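Local coordinates for protein putative 2,5-diketo-D-gluconic acid reductase B (Sinorhizobium meliloti, PDB 3UP8) that probably reduces methylglyoxal to hydroxyacetone with NADPH, as a member of the aldo/keto reductase family and a putative 2,5-diketo-D-gluconic acid reductase, at residues L59-V64 with V247-A252; E78-S83 with V90-K95. All coordinates share one frame; numbering follows the deposited sequence.

Contact 1. Residues L59-V64 with V247-A252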
ATOM      1  N   LEU A  59      -7.548  15.500  -8.948  1.00 26.38           N
ATOM      2  CA  LEU A  59      -6.139  15.871  -9.040  1.00 26.20           C
ATOM      3  C   LEU A  59      -5.319  14.869  -9.862  1.00 25.74           C
ATOM      4  O   LEU A  59      -4.311  15.235 -10.468  1.00 25.60           O
ATOM      5  CB  LEU A  59      -5.540  16.070  -7.633  1.00 26.40           C
ATOM      6  CG  LEU A  59      -4.023  16.252  -7.457  1.00 27.90           C
ATOM      7  CD1 LEU A  59      -3.536  17.618  -7.959  1.00 29.71           C
ATOM      8  CD2 LEU A  59      -3.620  16.042  -6.013  1.00 28.10           C
ATOM      9  N   GLY A  60      -5.751  13.609  -9.903  1.00 24.59           N
ATOM     10  CA  GLY A  60      -5.035  12.615 -10.708  1.00 23.15           C
ATOM     11  C   GLY A  60      -4.659  11.294 -10.042  1.00 22.14           C
ATOM     12  O   GLY A  60      -4.058  10.448 -10.692  1.00 21.84           O
ATOM     13  N   PHE A  61      -4.988  11.118  -8.762  1.00 21.38           N
ATOM     14  CA  PHE A  61      -4.787   9.819  -8.089  1.00 20.85           C
ATOM     15  C   PHE A  61      -5.599   8.757  -8.804  1.00 20.22           C
ATOM     16  O   PHE A  61      -6.761   8.990  -9.131  1.00 19.58           O
ATOM     17  CB  PHE A  61      -5.262   9.860  -6.637  1.00 20.88           C
ATOM     18  CG  PHE A  61      -4.214  10.279  -5.664  1.00 21.72           C
ATOM     19  CD1 PHE A  61      -3.446   9.324  -4.994  1.00 22.34           C
ATOM     20  CD2 PHE A  61      -3.994  11.628  -5.400  1.00 22.66           C
ATOM     21  CE1 PHE A  61      -2.466   9.718  -4.075  1.00 22.44           C
ATOM     22  CE2 PHE A  61      -3.021  12.026  -4.493  1.00 23.04           C
ATOM     23  CZ  PHE A  61      -2.257  11.077  -3.830  1.00 23.13           C
ATOM     24  N   ARG A  62      -4.983   7.600  -9.049  1.00 19.60           N
ATOM     25  CA  ARG A  62      -5.674   6.495  -9.722  1.00 19.63           C
ATOM     26  C   ARG A  62      -5.507   5.159  -8.993  1.00 19.18           C
ATOM     27  O   ARG A  62      -5.784   4.098  -9.553  1.00 20.64           O
ATOM     28  CB  ARG A  62      -5.175   6.357 -11.158  1.00 19.98           C
ATOM     29  CG  ARG A  62      -5.554   7.504 -12.091  1.00 22.10           C
ATOM     30  CD  ARG A  62      -7.070   7.582 -12.326  1.00 23.71           C
ATOM     31  NE  ARG A  62      -7.400   8.672 -13.238  1.00 25.55           N
ATOM     32  CZ  ARG A  62      -7.659   9.922 -12.863  1.00 26.04           C
ATOM     33  NH1 ARG A  62      -7.640  10.257 -11.586  1.00 26.14           N
ATOM     34  NH2 ARG A  62      -7.934  10.844 -13.778  1.00 27.88           N
ATOM     35  N   HIS A  63      -5.031   5.216  -7.757  1.00 17.19           N
ATOM     36  CA  HIS A  63      -4.818   4.039  -6.942  1.00 15.82           C
ATOM     37  C   HIS A  63      -5.440   4.390  -5.605  1.00 14.56           C
ATOM     38  O   HIS A  63      -5.104   5.398  -5.004  1.00 14.05           O
ATOM     39  CB  HIS A  63      -3.302   3.749  -6.861  1.00 14.89           C
ATOM     40  CG  HIS A  63      -2.910   2.714  -5.853  1.00 15.62           C
ATOM     41  ND1 HIS A  63      -1.589   2.427  -5.573  1.00 14.32           N
ATOM     42  CD2 HIS A  63      -3.646   1.915  -5.045  1.00 15.58           C
ATOM     43  CE1 HIS A  63      -1.531   1.501  -4.634  1.00 17.48           C
ATOM     44  NE2 HIS A  63      -2.764   1.165  -4.304  1.00 17.36           N
ATOM     45  N   VAL A  64      -6.416   3.596  -5.180  1.00 13.77           N
ATOM     46  CA  VAL A  64      -7.076   3.814  -3.899  1.00 13.81           C
ATOM     47  C   VAL A  64      -6.978   2.534  -3.073  1.00 13.93           C
ATOM     48  O   VAL A  64      -7.274   1.453  -3.578  1.00 13.62           O
ATOM     49  CB  VAL A  64      -8.570   4.198  -4.057  1.00 13.21           C
ATOM     50  CG1 VAL A  64      -9.193   4.426  -2.687  1.00 12.07           C
ATOM     51  CG2 VAL A  64      -8.724   5.467  -4.933  1.00 13.53           C
ATOM     52  N   VAL A 247       4.052   3.536  -2.701  1.00 15.53           N
ATOM     53  CA  VAL A 247       3.794   4.262  -1.464  1.00 15.97           C
ATOM     54  C   VAL A 247       2.318   4.698  -1.361  1.00 16.80           C
ATOM     55  O   VAL A 247       1.727   5.161  -2.329  1.00 16.36           O
ATOM     56  CB  VAL A 247       4.808   5.458  -1.286  1.00 16.38           C
ATOM     57  CG1 VAL A 247       4.677   6.471  -2.427  1.00 17.04           C
ATOM     58  CG2 VAL A 247       4.630   6.130   0.064  1.00 16.91           C
ATOM     59  N   LEU A 248       1.736   4.509  -0.182  1.00 18.04           N
ATOM     60  CA  LEU A 248       0.391   4.994   0.142  1.00 20.05           C
ATOM     61  C   LEU A 248       0.498   6.269   0.972  1.00 22.23           C
ATOM     62  O   LEU A 248       1.284   6.336   1.906  1.00 22.86           O
ATOM     63  CB  LEU A 248      -0.383   3.932   0.935  1.00 18.85           C
ATOM     64  CG  LEU A 248      -0.635   2.609   0.192  1.00 17.95           C
ATOM     65  CD1 LEU A 248      -1.376   1.632   1.096  1.00 16.11           C
ATOM     66  CD2 LEU A 248      -1.404   2.847  -1.102  1.00 14.24           C
ATOM     67  N   SER A 249      -0.272   7.286   0.627  1.00 24.58           N
ATOM     68  CA  SER A 249      -0.266   8.492   1.439  1.00 28.19           C
ATOM     69  C   SER A 249      -1.621   8.712   2.083  1.00 29.72           C
ATOM     70  O   SER A 249      -2.655   8.342   1.521  1.00 30.14           O
ATOM     71  CB  SER A 249       0.158   9.715   0.634  1.00 27.79           C
ATOM     72  OG  SER A 249      -0.566   9.804  -0.581  1.00 31.09           O
ATOM     73  N   LYS A 250      -1.587   9.278   3.283  1.00 32.10           N
ATOM     74  CA  LYS A 250      -2.781   9.722   3.969  1.00 34.61           C
ATOM     75  C   LYS A 250      -2.803  11.250   3.917  1.00 36.43           C
ATOM     76  O   LYS A 250      -1.938  11.937   4.478  1.00 36.73           O
ATOM     77  CB  LYS A 250      -2.813   9.183   5.402  1.00 34.78           C
ATOM     78  CG  LYS A 250      -4.096   9.504   6.178  1.00 36.08           C
ATOM     79  CD  LYS A 250      -3.875  10.680   7.113  1.00 37.86           C
ATOM     80  CE  LYS A 250      -5.061  10.901   8.022  1.00 39.84           C
ATOM     81  NZ  LYS A 250      -4.738  11.933   9.039  1.00 40.29           N
ATOM     82  N   THR A 251      -3.784  11.765   3.192  1.00 38.26           N
ATOM     83  CA  THR A 251      -3.942  13.193   3.002  1.00 40.06           C
ATOM     84  C   THR A 251      -5.341  13.556   3.488  1.00 40.83           C
ATOM     85  O   THR A 251      -6.323  13.341   2.780  1.00 40.75           O
ATOM     86  CB  THR A 251      -3.784  13.565   1.512  1.00 40.24           C
ATOM     87  OG1 THR A 251      -4.746  12.837   0.744  1.00 41.72           O
ATOM     88  CG2 THR A 251      -2.384  13.202   0.997  1.00 40.37           C
ATOM     89  N   ALA A 252      -5.422  14.076   4.709  1.00 42.01           N
ATOM     90  CA  ALA A 252      -6.701  14.455   5.317  1.00 43.18           C
ATOM     91  C   ALA A 252      -7.130  15.893   4.993  1.00 43.85           C
ATOM     92  O   ALA A 252      -8.191  16.332   5.437  1.00 44.35           O
ATOM     93  CB  ALA A 252      -6.656  14.237   6.834  1.00 43.21           C
TER
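Strand 63-65 and the turn leading into it meet strand 245-249 of the closed eight-stranded barrel through H63 with L248 and F61 with S249. Strand 37-40 runs between the two strands; the first pair lies inside the barrel wall, the second outside it. In the interior, CD2 of L248 approaches the imidazole obliquely, 3.8 Å from H63 CE1 and 3.9 Å from H63 NE2. The two side chains cross at about a right angle. With CG of H63 anti to the backbone N (chi1 169°), the ring projects into the barrel, where it meets F91 edge-to-face. A hydrogen bond from ND1 to the carbonyl of P35 helps to set the rotation of the imidazole.

This is a TIM barrel, and the alternation along strand 245-249 sorts its side chains: L248 goes to the interior and S249 to the layer between strands and helices. L248 therefore approaches the predicted catalytic residues, its side chain about 5 Å from that of K95 and about 6 Å from that of Y70.

In the outer layer S249 OG sits at the edge of the F61 ring, near its plane, 3.9 Å from F61 CZ, which is ordinary packing. The hydroxyl's polar partner is the carbonyl of G38, through a weak hydrogen bond. L37 touches both F61 and S249 and fills in between the two strands, while F61 also leans on L257 and F261 of helix 254-261 and on A56 of helix 46-59. The backbone carrying F61 leaves that second helix at G60, where phi turns positive. R62 then folds back, giving NH1 to F61 O at 2.9 Å from well above the carbonyl plane (N-H...O 153°); the same NH1 also bonds to the carbonyl of L57.

Contact 2. Residues E78-S83 with V90-K95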
ATOM      1  N   GLU A  78     -18.584   5.073  -2.772  1.00 18.76           N
ATOM      2  CA  GLU A  78     -19.383   6.259  -3.136  1.00 19.62           C
ATOM      3  C   GLU A  78     -18.526   7.315  -3.842  1.00 18.96           C
ATOM      4  O   GLU A  78     -18.898   7.821  -4.898  1.00 18.71           O
ATOM      5  CB  GLU A  78     -20.030   6.870  -1.887  1.00 19.93           C
ATOM      6  CG  GLU A  78     -21.017   8.008  -2.206  1.00 23.73           C
ATOM      7  CD  GLU A  78     -21.652   8.615  -0.963  1.00 27.89           C
ATOM      8  OE1 GLU A  78     -21.960   7.851  -0.026  1.00 30.43           O
ATOM      9  OE2 GLU A  78     -21.842   9.852  -0.924  1.00 29.14           O
ATOM     10  N   ALA A  79     -17.381   7.641  -3.248  1.00 19.15           N
ATOM     11  CA  ALA A  79     -16.463   8.638  -3.810  1.00 19.14           C
ATOM     12  C   ALA A  79     -16.010   8.286  -5.223  1.00 19.36           C
ATOM     13  O   ALA A  79     -16.021   9.134  -6.112  1.00 19.43           O
ATOM     14  CB  ALA A  79     -15.261   8.848  -2.887  1.00 18.96           C
ATOM     15  N   ILE A  80     -15.607   7.035  -5.442  1.00 19.40           N
ATOM     16  CA  ILE A  80     -15.176   6.610  -6.775  1.00 19.87           C
ATOM     17  C   ILE A  80     -16.307   6.709  -7.787  1.00 20.74           C
ATOM     18  O   ILE A  80     -16.125   7.243  -8.878  1.00 20.72           O
ATOM     19  CB  ILE A  80     -14.580   5.180  -6.772  1.00 19.80           C
ATOM     20  CG1 ILE A  80     -13.313   5.150  -5.907  1.00 19.20           C
ATOM     21  CG2 ILE A  80     -14.333   4.680  -8.219  1.00 18.78           C
ATOM     22  CD1 ILE A  80     -12.671   3.779  -5.764  1.00 20.96           C
ATOM     23  N   GLN A  81     -17.477   6.198  -7.412  1.00 21.64           N
ATOM     24  CA  GLN A  81     -18.643   6.210  -8.283  1.00 22.90           C
ATOM     25  C   GLN A  81     -19.063   7.634  -8.692  1.00 23.31           C
ATOM     26  O   GLN A  81     -19.435   7.862  -9.838  1.00 23.33           O
ATOM     27  CB  GLN A  81     -19.783   5.476  -7.584  1.00 22.69           C
ATOM     28  CG  GLN A  81     -21.166   5.717  -8.123  1.00 24.42           C
ATOM     29  CD  GLN A  81     -22.231   5.128  -7.217  1.00 25.45           C
ATOM     30  OE1 GLN A  81     -22.298   5.425  -6.014  1.00 26.43           O
ATOM     31  NE2 GLN A  81     -23.060   4.285  -7.783  1.00 27.13           N
ATOM     32  N   LYS A  82     -18.991   8.574  -7.753  1.00 24.19           N
ATOM     33  CA  LYS A  82     -19.403   9.964  -8.009  1.00 25.68           C
ATOM     34  C   LYS A  82     -18.376  10.794  -8.796  1.00 26.96           C
ATOM     35  O   LYS A  82     -18.672  11.920  -9.224  1.00 27.20           O
ATOM     36  CB  LYS A  82     -19.768  10.673  -6.699  1.00 24.85           C
ATOM     37  CG  LYS A  82     -21.060  10.172  -6.063  1.00 25.02           C
ATOM     38  CD  LYS A  82     -21.588  11.153  -5.019  1.00 25.20           C
ATOM     39  CE  LYS A  82     -22.790  10.588  -4.266  1.00 24.64           C
ATOM     40  NZ  LYS A  82     -23.270  11.534  -3.212  1.00 25.61           N
ATOM     41  N   SER A  83     -17.185  10.232  -8.996  1.00 27.74           N
ATOM     42  CA  SER A  83     -16.072  10.954  -9.587  1.00 28.94           C
ATOM     43  C   SER A  83     -16.165  11.057 -11.105  1.00 29.75           C
ATOM     44  O   SER A  83     -15.600  11.969 -11.692  1.00 30.96           O
ATOM     45  CB  SER A  83     -14.745  10.300  -9.195  1.00 28.56           C
ATOM     46  OG  SER A  83     -14.572   9.076  -9.890  1.00 28.98           O
ATOM     47  N   VAL A  90      -9.224   3.104 -12.446  1.00 18.94           N
ATOM     48  CA  VAL A  90      -8.836   3.155 -11.039  1.00 18.32           C
ATOM     49  C   VAL A  90      -8.301   1.792 -10.614  1.00 17.51           C
ATOM     50  O   VAL A  90      -8.837   0.761 -11.007  1.00 17.27           O
ATOM     51  CB  VAL A  90     -10.002   3.586 -10.113  1.00 19.24           C
ATOM     52  CG1 VAL A  90      -9.579   3.579  -8.640  1.00 19.65           C
ATOM     53  CG2 VAL A  90     -10.505   4.990 -10.484  1.00 19.31           C
ATOM     54  N   PHE A  91      -7.240   1.803  -9.821  1.00 15.92           N
ATOM     55  CA  PHE A  91      -6.714   0.582  -9.215  1.00 15.16           C
ATOM     56  C   PHE A  91      -7.185   0.537  -7.768  1.00 14.59           C
ATOM     57  O   PHE A  91      -6.779   1.363  -6.944  1.00 14.65           O
ATOM     58  CB  PHE A  91      -5.191   0.563  -9.290  1.00 14.68           C
ATOM     59  CG  PHE A  91      -4.593  -0.755  -8.910  1.00 13.21           C
ATOM     60  CD1 PHE A  91      -4.174  -1.644  -9.887  1.00 12.10           C
ATOM     61  CD2 PHE A  91      -4.478  -1.116  -7.573  1.00 11.99           C
ATOM     62  CE1 PHE A  91      -3.632  -2.901  -9.536  1.00 11.72           C
ATOM     63  CE2 PHE A  91      -3.943  -2.357  -7.214  1.00 11.59           C
ATOM     64  CZ  PHE A  91      -3.524  -3.245  -8.202  1.00  9.24           C
ATOM     65  N   LEU A  92      -8.050  -0.424  -7.461  1.00 13.86           N
ATOM     66  CA  LEU A  92      -8.711  -0.449  -6.160  1.00 13.41           C
ATOM     67  C   LEU A  92      -8.281  -1.669  -5.360  1.00 12.70           C
ATOM     68  O   LEU A  92      -8.407  -2.786  -5.828  1.00 12.59           O
ATOM     69  CB  LEU A  92     -10.248  -0.380  -6.317  1.00 13.31           C
ATOM     70  CG  LEU A  92     -11.128  -0.505  -5.049  1.00 14.31           C
ATOM     71  CD1 LEU A  92     -10.914   0.634  -4.026  1.00 13.43           C
ATOM     72  CD2 LEU A  92     -12.621  -0.643  -5.399  1.00 12.52           C
ATOM     73  N   THR A  93      -7.784  -1.432  -4.150  1.00 12.25           N
ATOM     74  CA  THR A  93      -7.310  -2.490  -3.274  1.00 12.43           C
ATOM     75  C   THR A  93      -8.149  -2.553  -2.014  1.00 12.78           C
ATOM     76  O   THR A  93      -8.418  -1.516  -1.410  1.00 12.95           O
ATOM     77  CB  THR A  93      -5.869  -2.173  -2.841  1.00 12.69           C
ATOM     78  OG1 THR A  93      -5.046  -2.115  -4.007  1.00 13.68           O
ATOM     79  CG2 THR A  93      -5.316  -3.224  -1.839  1.00 12.94           C
ATOM     80  N   THR A  94      -8.571  -3.753  -1.618  1.00 11.80           N
ATOM     81  CA  THR A  94      -9.042  -3.946  -0.238  1.00 12.49           C
ATOM     82  C   THR A  94      -8.332  -5.131   0.417  1.00 12.46           C
ATOM     83  O   THR A  94      -7.490  -5.789  -0.210  1.00 12.43           O
ATOM     84  CB  THR A  94     -10.606  -3.969  -0.100  1.00 12.20           C
ATOM     85  OG1 THR A  94     -10.966  -3.801   1.280  1.00 12.17           O
ATOM     86  CG2 THR A  94     -11.224  -5.265  -0.673  1.00 13.56           C
ATOM     87  N   LYS A  95      -8.637  -5.369   1.689  1.00 13.03           N
ATOM     88  CA  LYS A  95      -7.928  -6.367   2.482  1.00 13.42           C
ATOM     89  C   LYS A  95      -8.925  -7.172   3.301  1.00 13.45           C
ATOM     90  O   LYS A  95      -9.844  -6.615   3.907  1.00 12.81           O
ATOM     91  CB  LYS A  95      -6.931  -5.687   3.432  1.00 13.55           C
ATOM     92  CG  LYS A  95      -6.024  -4.648   2.757  1.00 14.70           C
ATOM     93  CD  LYS A  95      -5.004  -4.057   3.726  1.00 14.01           C
ATOM     94  CE  LYS A  95      -4.273  -2.858   3.123  1.00 14.54           C
ATOM     95  NZ  LYS A  95      -5.124  -1.612   3.021  1.00 12.37           N
TER
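Helix residues 78-83 lie against the start of strand 91-96 with the backbones well apart, the nearest CA atoms being those of I80 and V90 at 8.4 Å. I80 bridges the gap with its longer branch: CG1 lies beside the backbone N and the chain then runs out straight (chi2 177°), so CD1 leads. That methyl is 4.0 Å from L92 CD1 and 4.2 Å from V90 CG1, touching two residues that point to the same side of the chain. The I80 and L92 side chains meet at a slant, methyl to methyl, in a purely apolar contact.

Polar groups of the same helix bond to one another around I80. I80 O takes two bonds from S83, from its N at 3.2 Å and from its OG at 2.6 Å, and S83 OG in turn receives I85 N in the following loop. One turn apart, K82 NZ and E78 OE2 form a salt bridge of 3.2 Å, with the ammonium nitrogen above the carboxylate plane. An outward-facing strand residue under a helix side chain is the packing of a beta-alpha-beta unit, here 63-65, 73-83 and 91-96 of the TIM barrel.

Going from the N terminus, residues 59-64 bring the chain out of helix 46-59 into strand 63-65. Helix 73-83 and strand 91-96 follow, and contact 2 closes this short loop with seven residues' separation. Contact 1 closes only when the chain returns as strand 245-249, 183 residues after 59-64, so contact 2 is nested inside its loop. The two sites, centres about 11 Å apart, join directly through the sheet: R62 O lies 2.7 Å from F91 N and V64 N 2.9 Å from F91 O, both probable hydrogen bonds. Contact 1 thus reaches across the closure of the barrel, while contact 2 attaches a helix to its outside.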